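Local coordinates for protein cysteine synthase (Fusobacterium nucleatum subsp. nucleatum, PDB 5Z5C) that probably breaks down L-cysteine with release of hydrogen sulfide, as a pyridoxal 5'-phosphate enzyme of the cysteine synthase family, at residues Gly79-Ala84 against Pro149-Asn154; Lys50-Phe55 against Gly166-Asn171; Leu25-Asp28 against Glu33-Ile36; Leu155-Ala160 against Val187-Thr192; Pro211-Pro214 against Thr219-Thr222. All blocks are in the same frame, centred on the assembly; numbering follows the deposited sequence.

Interaction 1: Gly79-Ala84 against Pro149-Asn154; sequences GNTGIA and PSQFSN. With PLP (pyridoxal-5'-phosphate), chain G.
Thr81 and Gln151 meet from opposite directions, and the hydroxyl OG1 of Thr81 donates to OE1 of Gln151 at 2.8 Å. The hydroxyl approaches from off the plane of the amide carbonyl, tilted 32° from it. Beyond CG the Gln151 chain is extended, which carries its amide across from the loop before helix 155-163 to the first turn of helix 80-91. The van der Waals part is small and uses the other branch of the threonine: the methyl CG2 of Thr81 lies 3.6 Å from the amide carbon CD of Gln151. With chi1 at -60°, OG1 is beside the backbone N and CG2 anti to it, and both branches reach the same amide. One residue earlier, ND2 of Asn80 donates to the cofactor oxygen O3 over 2.8 Å, and Asp303 takes a second bond from this nitrogen. The backbone N of Gln151 also bonds to Glu75, while its side chain touches Thr189, a binder of the cofactor phosphate. A single buried hydroxyl-to-amide bond thus ties the helix that meets the O3 side of pyridoxal phosphate to a loop lying against its phosphate site, and satisfies a carbonyl oxygen that would otherwise be costly to bury.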
# COMPACT_ATOMS: atom_id res chain seq x y z
N GLY B 79 12.37 -7.05 -7.94
CA GLY B 79 11.76 -5.86 -7.36
C GLY B 79 10.26 -5.73 -7.61
O GLY B 79 9.53 -6.72 -7.70
N ASN B 80 9.81 -4.48 -7.68
CA ASN B 80 8.39 -4.11 -7.91
C ASN B 80 7.76 -4.66 -9.21
O ASN B 80 6.56 -4.86 -9.29
CB ASN B 80 8.24 -2.60 -7.85
CG ASN B 80 8.24 -2.05 -6.43
OD1 ASN B 80 7.70 -2.68 -5.51
ND2 ASN B 80 8.81 -0.86 -6.24
N THR B 81 8.56 -4.89 -10.24
CA THR B 81 8.05 -5.49 -11.49
C THR B 81 7.60 -6.95 -11.32
O THR B 81 6.54 -7.33 -11.80
CB THR B 81 9.10 -5.38 -12.61
OG1 THR B 81 9.39 -4.00 -12.82
CG2 THR B 81 8.60 -5.98 -13.89
N GLY B 82 8.41 -7.75 -10.63
CA GLY B 82 8.04 -9.11 -10.35
C GLY B 82 6.77 -9.13 -9.51
O GLY B 82 5.87 -9.92 -9.79
N ILE B 83 6.71 -8.23 -8.52
CA ILE B 83 5.56 -8.18 -7.62
C ILE B 83 4.30 -7.86 -8.44
O ILE B 83 3.32 -8.57 -8.34
CB ILE B 83 5.78 -7.16 -6.46
CG1 ILE B 83 6.90 -7.62 -5.52
CG2 ILE B 83 4.51 -7.01 -5.63
CD1 ILE B 83 7.40 -6.55 -4.53
N ALA B 84 4.37 -6.86 -9.29
CA ALA B 84 3.24 -6.38 -10.07
C ALA B 84 2.70 -7.37 -11.13
O ALA B 84 1.48 -7.56 -11.27
CB ALA B 84 3.61 -5.06 -10.73
N PRO B 149 7.33 -10.00 -20.73
CA PRO B 149 7.14 -8.55 -20.59
C PRO B 149 8.26 -7.68 -21.14
O PRO B 149 7.98 -6.58 -21.62
CB PRO B 149 7.02 -8.37 -19.08
CG PRO B 149 6.38 -9.64 -18.62
CD PRO B 149 7.05 -10.70 -19.46
N SER B 150 9.51 -8.16 -21.04
CA SER B 150 10.69 -7.52 -21.65
C SER B 150 10.80 -6.05 -21.21
O SER B 150 10.98 -5.14 -22.01
CB SER B 150 10.63 -7.62 -23.19
OG SER B 150 10.30 -8.94 -23.57
N GLN B 151 10.69 -5.88 -19.89
CA GLN B 151 10.45 -4.59 -19.24
C GLN B 151 11.48 -3.56 -19.69
O GLN B 151 11.11 -2.44 -19.95
CB GLN B 151 10.44 -4.74 -17.70
CG GLN B 151 11.77 -5.23 -17.10
CD GLN B 151 11.76 -5.32 -15.59
OE1 GLN B 151 11.30 -4.39 -14.89
NE2 GLN B 151 12.25 -6.45 -15.06
N PHE B 152 12.74 -3.99 -19.79
CA PHE B 152 13.84 -3.11 -20.19
C PHE B 152 13.85 -2.65 -21.67
O PHE B 152 14.56 -1.71 -22.02
CB PHE B 152 15.19 -3.76 -19.82
CG PHE B 152 15.46 -3.80 -18.33
CD1 PHE B 152 15.79 -2.63 -17.64
CD2 PHE B 152 15.42 -4.99 -17.63
CE1 PHE B 152 16.04 -2.65 -16.27
CE2 PHE B 152 15.67 -5.01 -16.27
CZ PHE B 152 15.98 -3.84 -15.59
N SER B 153 13.05 -3.30 -22.53
CA SER B 153 12.95 -2.94 -23.96
C SER B 153 11.53 -2.74 -24.50
O SER B 153 11.38 -2.29 -25.62
CB SER B 153 13.63 -4.04 -24.81
OG SER B 153 13.10 -5.32 -24.51
N ASN B 154 10.49 -3.08 -23.74
CA ASN B 154 9.13 -3.15 -24.28
C ASN B 154 8.51 -1.73 -24.29
O ASN B 154 8.41 -1.08 -23.25
CB ASN B 154 8.29 -4.17 -23.45
CG ASN B 154 6.91 -4.42 -24.04
OD1 ASN B 154 6.43 -3.67 -24.88
ND2 ASN B 154 6.26 -5.50 -23.57
N1 PLP G . 11.77 3.20 -8.01
C2 PLP G . 11.26 2.00 -7.67
C2A PLP G . 10.93 1.65 -6.25
C3 PLP G . 11.01 1.00 -8.73
O3 PLP G . 10.51 -0.21 -8.43
C4 PLP G . 11.35 1.35 -10.12
C4A PLP G . 11.12 0.37 -11.21
C5 PLP G . 11.90 2.69 -10.37
C6 PLP G . 12.09 3.55 -9.28
C5A PLP G . 12.26 3.10 -11.78
O4P PLP G . 11.12 3.16 -12.66
P PLP G . 11.22 2.75 -14.22
O1P PLP G . 11.45 1.27 -14.23
O2P PLP G . 9.90 3.22 -14.80
O3P PLP G . 12.38 3.58 -14.72

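Interaction 2: Lys50-Phe55 against Gly166-Asn171; sequences KDRMAF and GLEIVN. With PLP (pyridoxal-5'-phosphate), chain G.
OE1 of Glu168 is gripped by two cationic side chains, NH2 of Arg52 at 2.9 Å and the NZ of the dimethylated lysine at position 39. Its twin, OE2, takes NH1 of Arg52 at 3.0 Å and a backbone N from position 19. Arg52 therefore holds the carboxylate end-on with two nitrogens, one to each oxygen, in a bidentate salt bridge. The fit is not coplanar. Both oxygens lie near the guanidinium plane, yet the two planes are 52° apart, and the nitrogens approach from above the carboxylate. The bond from NH2 is the straighter, at 166° against 155° for NH1. Arg52 is extended from CG to NE, which lets it span two helices whose nearest CA atoms, those of Arg52 and Gly166, are 11.1 Å apart. Helix 50-57 also carries the lysine of the internal aldimine, the resting linkage of pyridoxal phosphate enzymes; this one is of fold type II, and NZ of Lys50 is bonded covalently to C4A of the cofactor at 1.3 Å. Bends at chi2 and chi4 of that chain bring the nitrogen to the cofactor. Two residues further on, Arg52 reaches out to helix 165-172, and its NE makes a second salt bridge, with Glu41.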
# COMPACT_ATOMS: atom_id res chain seq x y z
N LYS B 50 4.74 0.33 -10.65
CA LYS B 50 4.85 -0.80 -11.57
C LYS B 50 3.52 -1.50 -11.85
O LYS B 50 3.35 -2.11 -12.93
CB LYS B 50 5.87 -1.82 -11.11
CG LYS B 50 7.27 -1.26 -10.86
CD LYS B 50 7.90 -0.69 -12.12
CE LYS B 50 9.04 0.19 -11.73
NZ LYS B 50 10.22 -0.59 -11.26
N ASP B 51 2.56 -1.36 -10.93
CA ASP B 51 1.21 -1.87 -11.16
C ASP B 51 0.54 -1.24 -12.40
O ASP B 51 -0.15 -1.94 -13.11
CB ASP B 51 0.29 -1.62 -9.96
CG ASP B 51 0.71 -2.40 -8.72
OD1 ASP B 51 0.93 -3.63 -8.83
OD2 ASP B 51 0.81 -1.78 -7.65
N ARG B 52 0.74 0.07 -12.62
CA ARG B 52 0.18 0.76 -13.78
C ARG B 52 0.73 0.13 -15.07
O ARG B 52 0.01 -0.11 -16.02
CB ARG B 52 0.57 2.22 -13.80
CG ARG B 52 -0.01 3.05 -12.67
CD ARG B 52 0.58 4.43 -12.74
NE ARG B 52 0.03 5.35 -11.78
CZ ARG B 52 -0.91 6.24 -12.04
NH1 ARG B 52 -1.56 6.20 -13.20
NH2 ARG B 52 -1.25 7.12 -11.13
N MET B 53 2.03 -0.14 -15.04
CA MET B 53 2.80 -0.64 -16.14
C MET B 53 2.46 -2.10 -16.45
O MET B 53 2.28 -2.43 -17.60
CB MET B 53 4.28 -0.50 -15.82
CG MET B 53 5.19 -0.79 -16.99
SD MET B 53 5.73 -2.49 -17.14
CE MET B 53 7.10 -2.49 -15.98
N ALA B 54 2.42 -2.95 -15.43
CA ALA B 54 2.03 -4.34 -15.61
C ALA B 54 0.60 -4.51 -16.16
O ALA B 54 0.36 -5.35 -17.05
CB ALA B 54 2.20 -5.14 -14.32
N PHE B 55 -0.32 -3.71 -15.65
CA PHE B 55 -1.68 -3.75 -16.13
C PHE B 55 -1.81 -3.27 -17.58
O PHE B 55 -2.50 -3.94 -18.37
CB PHE B 55 -2.60 -2.91 -15.32
CG PHE B 55 -3.97 -2.88 -15.87
CD1 PHE B 55 -4.75 -4.02 -15.84
CD2 PHE B 55 -4.48 -1.74 -16.47
CE1 PHE B 55 -6.03 -4.01 -16.36
CE2 PHE B 55 -5.75 -1.72 -17.00
CZ PHE B 55 -6.53 -2.84 -16.93
N GLY B 166 1.37 9.91 -16.66
CA GLY B 166 1.71 11.15 -17.38
C GLY B 166 0.51 12.05 -17.62
O GLY B 166 0.56 13.26 -17.42
N LEU B 167 -0.58 11.46 -18.08
CA LEU B 167 -1.78 12.24 -18.39
C LEU B 167 -2.42 12.79 -17.12
O LEU B 167 -2.88 13.94 -17.11
CB LEU B 167 -2.76 11.39 -19.18
CG LEU B 167 -4.07 12.02 -19.62
CD1 LEU B 167 -3.85 13.31 -20.41
CD2 LEU B 167 -4.88 11.02 -20.41
N GLU B 168 -2.42 11.98 -16.05
CA GLU B 168 -2.87 12.43 -14.75
C GLU B 168 -2.09 13.68 -14.32
O GLU B 168 -2.70 14.64 -13.82
CB GLU B 168 -2.69 11.34 -13.69
CG GLU B 168 -3.70 10.20 -13.81
CD GLU B 168 -3.50 9.12 -12.76
OE1 GLU B 168 -2.99 9.44 -11.66
OE2 GLU B 168 -3.92 7.97 -13.01
N ILE B 169 -0.76 13.65 -14.54
CA ILE B 169 0.09 14.76 -14.17
C ILE B 169 -0.30 16.00 -14.92
O ILE B 169 -0.48 17.05 -14.31
CB ILE B 169 1.61 14.47 -14.34
CG1 ILE B 169 2.10 13.58 -13.19
CG2 ILE B 169 2.43 15.74 -14.35
CD1 ILE B 169 3.33 12.77 -13.51
N VAL B 170 -0.41 15.90 -16.23
CA VAL B 170 -0.77 17.10 -17.03
C VAL B 170 -2.16 17.61 -16.63
O VAL B 170 -2.33 18.78 -16.46
CB VAL B 170 -0.73 16.79 -18.54
CG1 VAL B 170 -1.40 17.91 -19.34
CG2 VAL B 170 0.73 16.59 -18.99
N ASN B 171 -3.13 16.71 -16.44
CA ASN B 171 -4.46 17.15 -16.07
C ASN B 171 -4.50 17.83 -14.68
O ASN B 171 -5.21 18.81 -14.49
CB ASN B 171 -5.47 16.04 -16.17
CG ASN B 171 -5.71 15.61 -17.61
OD1 ASN B 171 -5.53 16.40 -18.54
ND2 ASN B 171 -6.14 14.38 -17.80
N1 PLP G . 11.77 3.20 -8.01
C2 PLP G . 11.26 2.00 -7.67
C2A PLP G . 10.93 1.65 -6.25
C3 PLP G . 11.01 1.00 -8.73
O3 PLP G . 10.51 -0.21 -8.43
C4 PLP G . 11.35 1.35 -10.12
C4A PLP G . 11.12 0.37 -11.21
C5 PLP G . 11.90 2.69 -10.37
C6 PLP G . 12.09 3.55 -9.28
C5A PLP G . 12.26 3.10 -11.78
O4P PLP G . 11.12 3.16 -12.66
P PLP G . 11.22 2.75 -14.22
O1P PLP G . 11.45 1.27 -14.23
O2P PLP G . 9.90 3.22 -14.80
O3P PLP G . 12.38 3.58 -14.72

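Interaction 3: Leu25-Asp28 against Glu33-Ile36; sequences LIFD and ERRI
A beta hairpin joins strands 22-28 and 33-37, and its ladder is built from four backbone bonds, two in each of the antiparallel hydrogen-bonded pairs Leu25-Ile36 and Phe27-Arg34. Leu25 N reaches Ile36 O at 2.9 Å, answered by Ile36 N to Leu25 O; Phe27 N to Arg34 O and Arg34 N to Phe27 O repeat the pattern. The strands run at 147° to each other, twisted from exact antiparallel. On the face carrying Leu25, Phe27, Arg34 and Ile36, the Phe27 ring leans across to the partner strand, its chi1 of 58° placing CG between the backbone N and the carbonyl carbon. CB of Arg34 stands over one face of that ring, 3.8 Å from its centroid, in a CH-pi contact offset toward the rim. CE1 of Phe27 also meets CG1 of Ile36 at 3.6 Å. This face of the three-stranded antiparallel sheet packs on helix 275-288, where Phe281 meets the ring edge-to-face; the Arg34 guanidinium bonds to Gln288 and forms a salt bridge with Glu32. The other face carries Ile26, Asp28, Glu33 and Arg35. There CG2 of Ile26 touches CG of Glu33 at 3.7 Å, while CG1 of Ile26 lies against CB of Arg35, whose extended chain carries its guanidinium to Glu24.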
# COMPACT_ATOMS: atom_id res chain seq x y z
N LEU B 25 4.25 19.65 -1.87
CA LEU B 25 5.14 19.65 -0.70
C LEU B 25 5.98 20.92 -0.60
O LEU B 25 6.77 21.24 -1.50
CB LEU B 25 6.08 18.45 -0.74
CG LEU B 25 5.39 17.07 -0.90
CD1 LEU B 25 6.43 15.96 -0.91
CD2 LEU B 25 4.39 16.89 0.22
N ILE B 26 5.81 21.62 0.52
CA ILE B 26 6.54 22.87 0.83
C ILE B 26 7.64 22.54 1.83
O ILE B 26 7.43 21.79 2.78
CB ILE B 26 5.58 23.95 1.35
CG1 ILE B 26 4.65 24.33 0.19
CG2 ILE B 26 6.33 25.16 1.89
CD1 ILE B 26 3.77 25.52 0.43
N PHE B 27 8.81 23.09 1.57
CA PHE B 27 9.98 22.90 2.40
C PHE B 27 10.90 24.14 2.32
O PHE B 27 10.74 24.99 1.44
CB PHE B 27 10.74 21.67 1.94
CG PHE B 27 11.18 21.70 0.52
CD1 PHE B 27 10.29 21.46 -0.50
CD2 PHE B 27 12.51 21.95 0.19
CE1 PHE B 27 10.69 21.49 -1.82
CE2 PHE B 27 12.92 21.98 -1.14
CZ PHE B 27 12.01 21.74 -2.15
N ASP B 28 11.84 24.19 3.24
CA ASP B 28 12.92 25.22 3.25
C ASP B 28 14.18 24.58 2.75
O ASP B 28 14.52 23.47 3.15
CB ASP B 28 13.14 25.81 4.65
CG ASP B 28 12.06 26.79 5.06
OD1 ASP B 28 11.31 27.29 4.18
OD2 ASP B 28 11.94 27.07 6.29
N GLU B 33 11.93 29.31 0.95
CA GLU B 33 10.79 28.48 0.83
C GLU B 33 10.66 27.99 -0.61
O GLU B 33 10.69 28.79 -1.55
CB GLU B 33 9.52 29.17 1.30
CG GLU B 33 8.35 28.20 1.26
CD GLU B 33 7.06 28.85 1.71
OE1 GLU B 33 6.22 29.17 0.84
OE2 GLU B 33 6.89 29.02 2.94
N ARG B 34 10.53 26.67 -0.74
CA ARG B 34 10.33 26.02 -2.01
C ARG B 34 9.13 25.07 -1.97
O ARG B 34 8.61 24.75 -0.91
CB ARG B 34 11.54 25.16 -2.36
CG ARG B 34 12.86 25.87 -2.20
CD ARG B 34 13.06 26.96 -3.23
NE ARG B 34 14.47 27.31 -3.37
CZ ARG B 34 15.34 26.66 -4.14
NH1 ARG B 34 14.94 25.66 -4.92
NH2 ARG B 34 16.62 27.03 -4.16
N ARG B 35 8.78 24.60 -3.15
CA ARG B 35 7.80 23.53 -3.28
C ARG B 35 8.11 22.62 -4.45
O ARG B 35 8.59 23.08 -5.53
CB ARG B 35 6.40 24.13 -3.47
CG ARG B 35 6.23 24.92 -4.76
CD ARG B 35 4.79 25.27 -4.98
NE ARG B 35 4.60 26.19 -6.10
CZ ARG B 35 3.42 26.71 -6.44
NH1 ARG B 35 2.33 26.41 -5.75
NH2 ARG B 35 3.33 27.53 -7.48
N ILE B 36 7.75 21.35 -4.26
CA ILE B 36 7.81 20.29 -5.30
C ILE B 36 6.40 19.58 -5.36
O ILE B 36 5.69 19.44 -4.34
CB ILE B 36 8.89 19.23 -4.92
CG1 ILE B 36 10.31 19.81 -4.97
CG2 ILE B 36 8.83 17.99 -5.77
CD1 ILE B 36 10.74 20.21 -6.35

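Interaction 4: Leu155-Ala160 against Val187-Thr192; sequences LYNSEA and VGTGGT. With PLP (pyridoxal-5'-phosphate), chain G.
Asn157 sends its amide nitrogen to the hydroxyl of Thr189, ND2 to OG1 at 2.8 Å, and that hydroxyl in turn donates to O1P of pyridoxal phosphate. OG1 of Thr189 thus has three polar partners, because it also accepts from Gly191 N at 3.1 Å, closing an ST turn. A chi1 of 70° puts OG1 between the backbone N and the carbonyl carbon, where it can serve all of them. Around the phosphate, backbone amides supply most of the remaining bonds. Gly188 N and Gly190 N each reach O3P, and Thr189 N reaches O1P. At the start of helix 191-196 Thr192 contributes twice to O2P, through its N and through OG1 at 2.6 Å. This glycine-rich turn between strand 182-186 and helix 191-196 is the phosphate-binding loop characteristic of these fold-type II enzymes.

Helix 155-163 contributes to the second shell. With CG of Asn157 opposite the backbone N (chi1 -179°), its amide crosses the threonine with Thr189 OG1 23° out of the amide plane. Its OD1 lies 3.4 Å from CA of Gly191, on the side where a CB would otherwise stand, so glycine makes the close approach possible. CA of Ser158 completes the fit with a CA-H...O contact to Gly191 O at 3.6 Å. Asn157 ND2 also bonds Gln151 O. With Asn157 ND2 and Gly191 N both donating to the threonine oxygen, its own proton is left to serve O1P, as the bond found there suggests, and the backbone amides of the turn and of the start of helix 191-196 would help to offset the buried negative charge.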
# COMPACT_ATOMS: atom_id res chain seq x y z
N LEU B 155 8.11 -1.25 -25.47
CA LEU B 155 7.44 0.06 -25.61
C LEU B 155 6.12 0.22 -24.84
O LEU B 155 5.72 1.34 -24.50
CB LEU B 155 7.21 0.39 -27.10
CG LEU B 155 8.44 0.92 -27.87
CD1 LEU B 155 8.07 1.28 -29.31
CD2 LEU B 155 9.06 2.12 -27.18
N TYR B 156 5.43 -0.89 -24.61
CA TYR B 156 4.21 -0.90 -23.79
C TYR B 156 4.48 -0.28 -22.38
O TYR B 156 3.61 0.34 -21.80
CB TYR B 156 3.67 -2.33 -23.63
CG TYR B 156 3.10 -2.95 -24.93
CD1 TYR B 156 3.24 -2.32 -26.16
CD2 TYR B 156 2.43 -4.17 -24.90
CE1 TYR B 156 2.73 -2.89 -27.32
CE2 TYR B 156 1.91 -4.74 -26.05
CZ TYR B 156 2.07 -4.10 -27.26
OH TYR B 156 1.55 -4.67 -28.40
N ASN B 157 5.70 -0.49 -21.87
CA ASN B 157 6.14 0.06 -20.61
C ASN B 157 6.11 1.61 -20.61
O ASN B 157 5.29 2.21 -19.89
CB ASN B 157 7.52 -0.51 -20.28
CG ASN B 157 8.07 -0.01 -18.96
OD1 ASN B 157 7.51 0.87 -18.34
ND2 ASN B 157 9.19 -0.59 -18.54
N SER B 158 6.92 2.25 -21.45
CA SER B 158 6.88 3.69 -21.56
C SER B 158 5.49 4.19 -21.93
O SER B 158 5.05 5.22 -21.40
CB SER B 158 7.95 4.26 -22.54
OG SER B 158 7.77 3.79 -23.86
N GLU B 159 4.80 3.47 -22.81
CA GLU B 159 3.44 3.86 -23.20
C GLU B 159 2.49 3.86 -22.03
O GLU B 159 1.60 4.69 -21.98
CB GLU B 159 2.83 2.91 -24.25
CG GLU B 159 3.32 3.04 -25.70
CD GLU B 159 2.90 1.87 -26.57
OE1 GLU B 159 1.81 1.31 -26.34
OE2 GLU B 159 3.68 1.49 -27.48
N ALA B 160 2.61 2.87 -21.14
CA ALA B 160 1.76 2.80 -19.92
C ALA B 160 1.76 4.14 -19.20
O ALA B 160 0.71 4.68 -18.86
CB ALA B 160 2.24 1.69 -19.00
N VAL B 187 15.76 6.24 -13.17
CA VAL B 187 15.60 5.30 -14.26
C VAL B 187 15.97 3.91 -13.78
O VAL B 187 17.07 3.68 -13.32
CB VAL B 187 16.46 5.69 -15.47
CG1 VAL B 187 16.59 4.57 -16.46
CG2 VAL B 187 15.85 6.91 -16.13
N GLY B 188 15.00 2.99 -13.86
CA GLY B 188 15.23 1.56 -13.79
C GLY B 188 15.09 0.96 -15.17
O GLY B 188 16.10 0.75 -15.87
N THR B 189 13.86 0.70 -15.59
CA THR B 189 13.58 0.40 -17.00
C THR B 189 13.61 1.68 -17.87
O THR B 189 13.86 1.60 -19.07
CB THR B 189 12.22 -0.30 -17.19
OG1 THR B 189 11.15 0.60 -16.91
CG2 THR B 189 12.11 -1.54 -16.27
N GLY B 190 13.35 2.83 -17.27
CA GLY B 190 13.22 4.06 -17.99
C GLY B 190 11.81 4.35 -18.45
O GLY B 190 11.55 5.42 -18.99
N GLY B 191 10.88 3.43 -18.17
CA GLY B 191 9.53 3.59 -18.65
C GLY B 191 8.88 4.82 -18.06
O GLY B 191 8.12 5.50 -18.74
N THR B 192 9.19 5.13 -16.81
CA THR B 192 8.60 6.28 -16.15
C THR B 192 9.04 7.62 -16.77
O THR B 192 8.21 8.44 -17.18
CB THR B 192 8.90 6.23 -14.62
OG1 THR B 192 8.23 5.09 -14.07
CG2 THR B 192 8.42 7.53 -13.93
N1 PLP G . 11.77 3.20 -8.01
C2 PLP G . 11.26 2.00 -7.67
C2A PLP G . 10.93 1.65 -6.25
C3 PLP G . 11.01 1.00 -8.73
O3 PLP G . 10.51 -0.21 -8.43
C4 PLP G . 11.35 1.35 -10.12
C4A PLP G . 11.12 0.37 -11.21
C5 PLP G . 11.90 2.69 -10.37
C6 PLP G . 12.09 3.55 -9.28
C5A PLP G . 12.26 3.10 -11.78
O4P PLP G . 11.12 3.16 -12.66
P PLP G . 11.22 2.75 -14.22
O1P PLP G . 11.45 1.27 -14.23
O2P PLP G . 9.90 3.22 -14.80
O3P PLP G . 12.38 3.58 -14.72

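Interaction 5: Pro211-Pro214 against Thr219-Thr222; sequences PLEP and TLST
The backbone leaves strand 210-214 at Pro214 and returns within four residues as a weakly bonded helical turn at 219-222, with CA of Glu213 and CA of Leu220 6.4 Å apart. Across this short excursion the carboxylate of Glu213 does the polar work. Its OE1 accepts from Ser221 N at 2.8 Å on the syn side, facing the other oxygen, with an N-H...O angle of 151°. Leu220 N is equally near the same OE1, but at 118° that bond is weak. OE2 takes the hydroxyl of Ser221, OG at 2.8 Å, also on its syn side and 18° out of the carboxylate plane. Both oxygens are therefore used by one serine, backbone and side chain together. Beyond CG the Glu213 chain is extended, and its first torsion sets CG between the backbone N and the carbonyl carbon, aiming the carboxylate at the turn.

Next to it is an apolar patch: CD1 of Leu220 rests on CB of Pro211 at 3.7 Å, the two side chains meeting at a slant, and CG of Leu220 packs 3.9 Å from CB of Glu213. Strand 252-254 pairs with 210-214 in the parallel sheet, and its Ser253 adds a weak bond to OE2. A buried carboxylate that receives backbone and hydroxyl donors in this way is consistent with an ionised glutamate stabilised by amides of a short, weakly bonded helical turn.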
# COMPACT_ATOMS: atom_id res chain seq x y z
N PRO B 211 16.38 12.52 -16.47
CA PRO B 211 16.44 11.21 -15.86
C PRO B 211 17.43 11.24 -14.74
O PRO B 211 18.40 12.04 -14.76
CB PRO B 211 16.89 10.30 -17.00
CG PRO B 211 17.76 11.19 -17.86
CD PRO B 211 17.20 12.58 -17.71
N LEU B 212 17.22 10.36 -13.75
CA LEU B 212 18.03 10.39 -12.57
C LEU B 212 18.77 9.08 -12.42
O LEU B 212 18.24 8.02 -12.74
CB LEU B 212 17.16 10.74 -11.35
CG LEU B 212 17.80 10.70 -9.95
CD1 LEU B 212 17.05 11.60 -9.00
CD2 LEU B 212 17.86 9.27 -9.39
N GLU B 213 20.00 9.16 -11.93
CA GLU B 213 20.84 8.00 -11.66
C GLU B 213 21.46 8.21 -10.28
O GLU B 213 21.48 9.33 -9.80
CB GLU B 213 21.95 7.86 -12.74
CG GLU B 213 23.07 8.90 -12.57
CD GLU B 213 24.04 9.05 -13.74
OE1 GLU B 213 24.06 8.18 -14.63
OE2 GLU B 213 24.81 10.04 -13.74
N PRO B 214 21.97 7.15 -9.64
CA PRO B 214 22.81 7.31 -8.46
C PRO B 214 24.25 7.76 -8.81
O PRO B 214 24.87 7.22 -9.70
CB PRO B 214 22.86 5.91 -7.85
CG PRO B 214 22.29 5.00 -8.85
CD PRO B 214 21.87 5.76 -10.07
N THR B 219 25.02 4.89 -14.33
CA THR B 219 24.79 4.08 -15.51
C THR B 219 24.29 4.90 -16.67
O THR B 219 24.54 4.54 -17.81
CB THR B 219 23.74 2.97 -15.28
OG1 THR B 219 22.50 3.57 -14.84
CG2 THR B 219 24.22 2.00 -14.26
N LEU B 220 23.60 6.01 -16.40
CA LEU B 220 23.18 6.91 -17.48
C LEU B 220 24.34 7.77 -18.06
O LEU B 220 24.47 7.92 -19.29
CB LEU B 220 22.00 7.81 -17.05
CG LEU B 220 20.81 7.15 -16.35
CD1 LEU B 220 19.71 8.17 -16.08
CD2 LEU B 220 20.26 6.02 -17.16
N SER B 221 25.18 8.34 -17.20
CA SER B 221 26.25 9.25 -17.65
C SER B 221 27.48 8.52 -18.20
O SER B 221 28.17 9.08 -19.05
CB SER B 221 26.62 10.25 -16.54
OG SER B 221 27.08 9.57 -15.39
N THR B 222 27.74 7.29 -17.74
CA THR B 222 28.85 6.44 -18.28
C THR B 222 28.43 5.26 -19.19
O THR B 222 29.28 4.67 -19.88
CB THR B 222 29.68 5.74 -17.17
OG1 THR B 222 28.90 4.70 -16.56
CG2 THR B 222 30.19 6.68 -16.13

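How the interactions relate
Interactions 1, 2 and 4 form one cluster around pyridoxal phosphate, their centres 9 to 15 Å apart. Interaction 4 touches both of the others: Asn157 meets Gln151 of interaction 1 and Met53 of interaction 2. Helices 50-57 and 80-91 pack together. Interaction 1 is nested in the chain segment closed by interaction 2, whose own segments alternate with those of interaction 4. Interaction 5 joins this cluster through the sheet, as strand 210-214 pairs with Val187 just before the phosphate loop. Interaction 3 comes first in the chain, its centre 33 Å from that of interaction 1. The cofactor thus sits where helices 50-57 and 80-91 and the phosphate loop converge, while the hairpin belongs to a separate sheet.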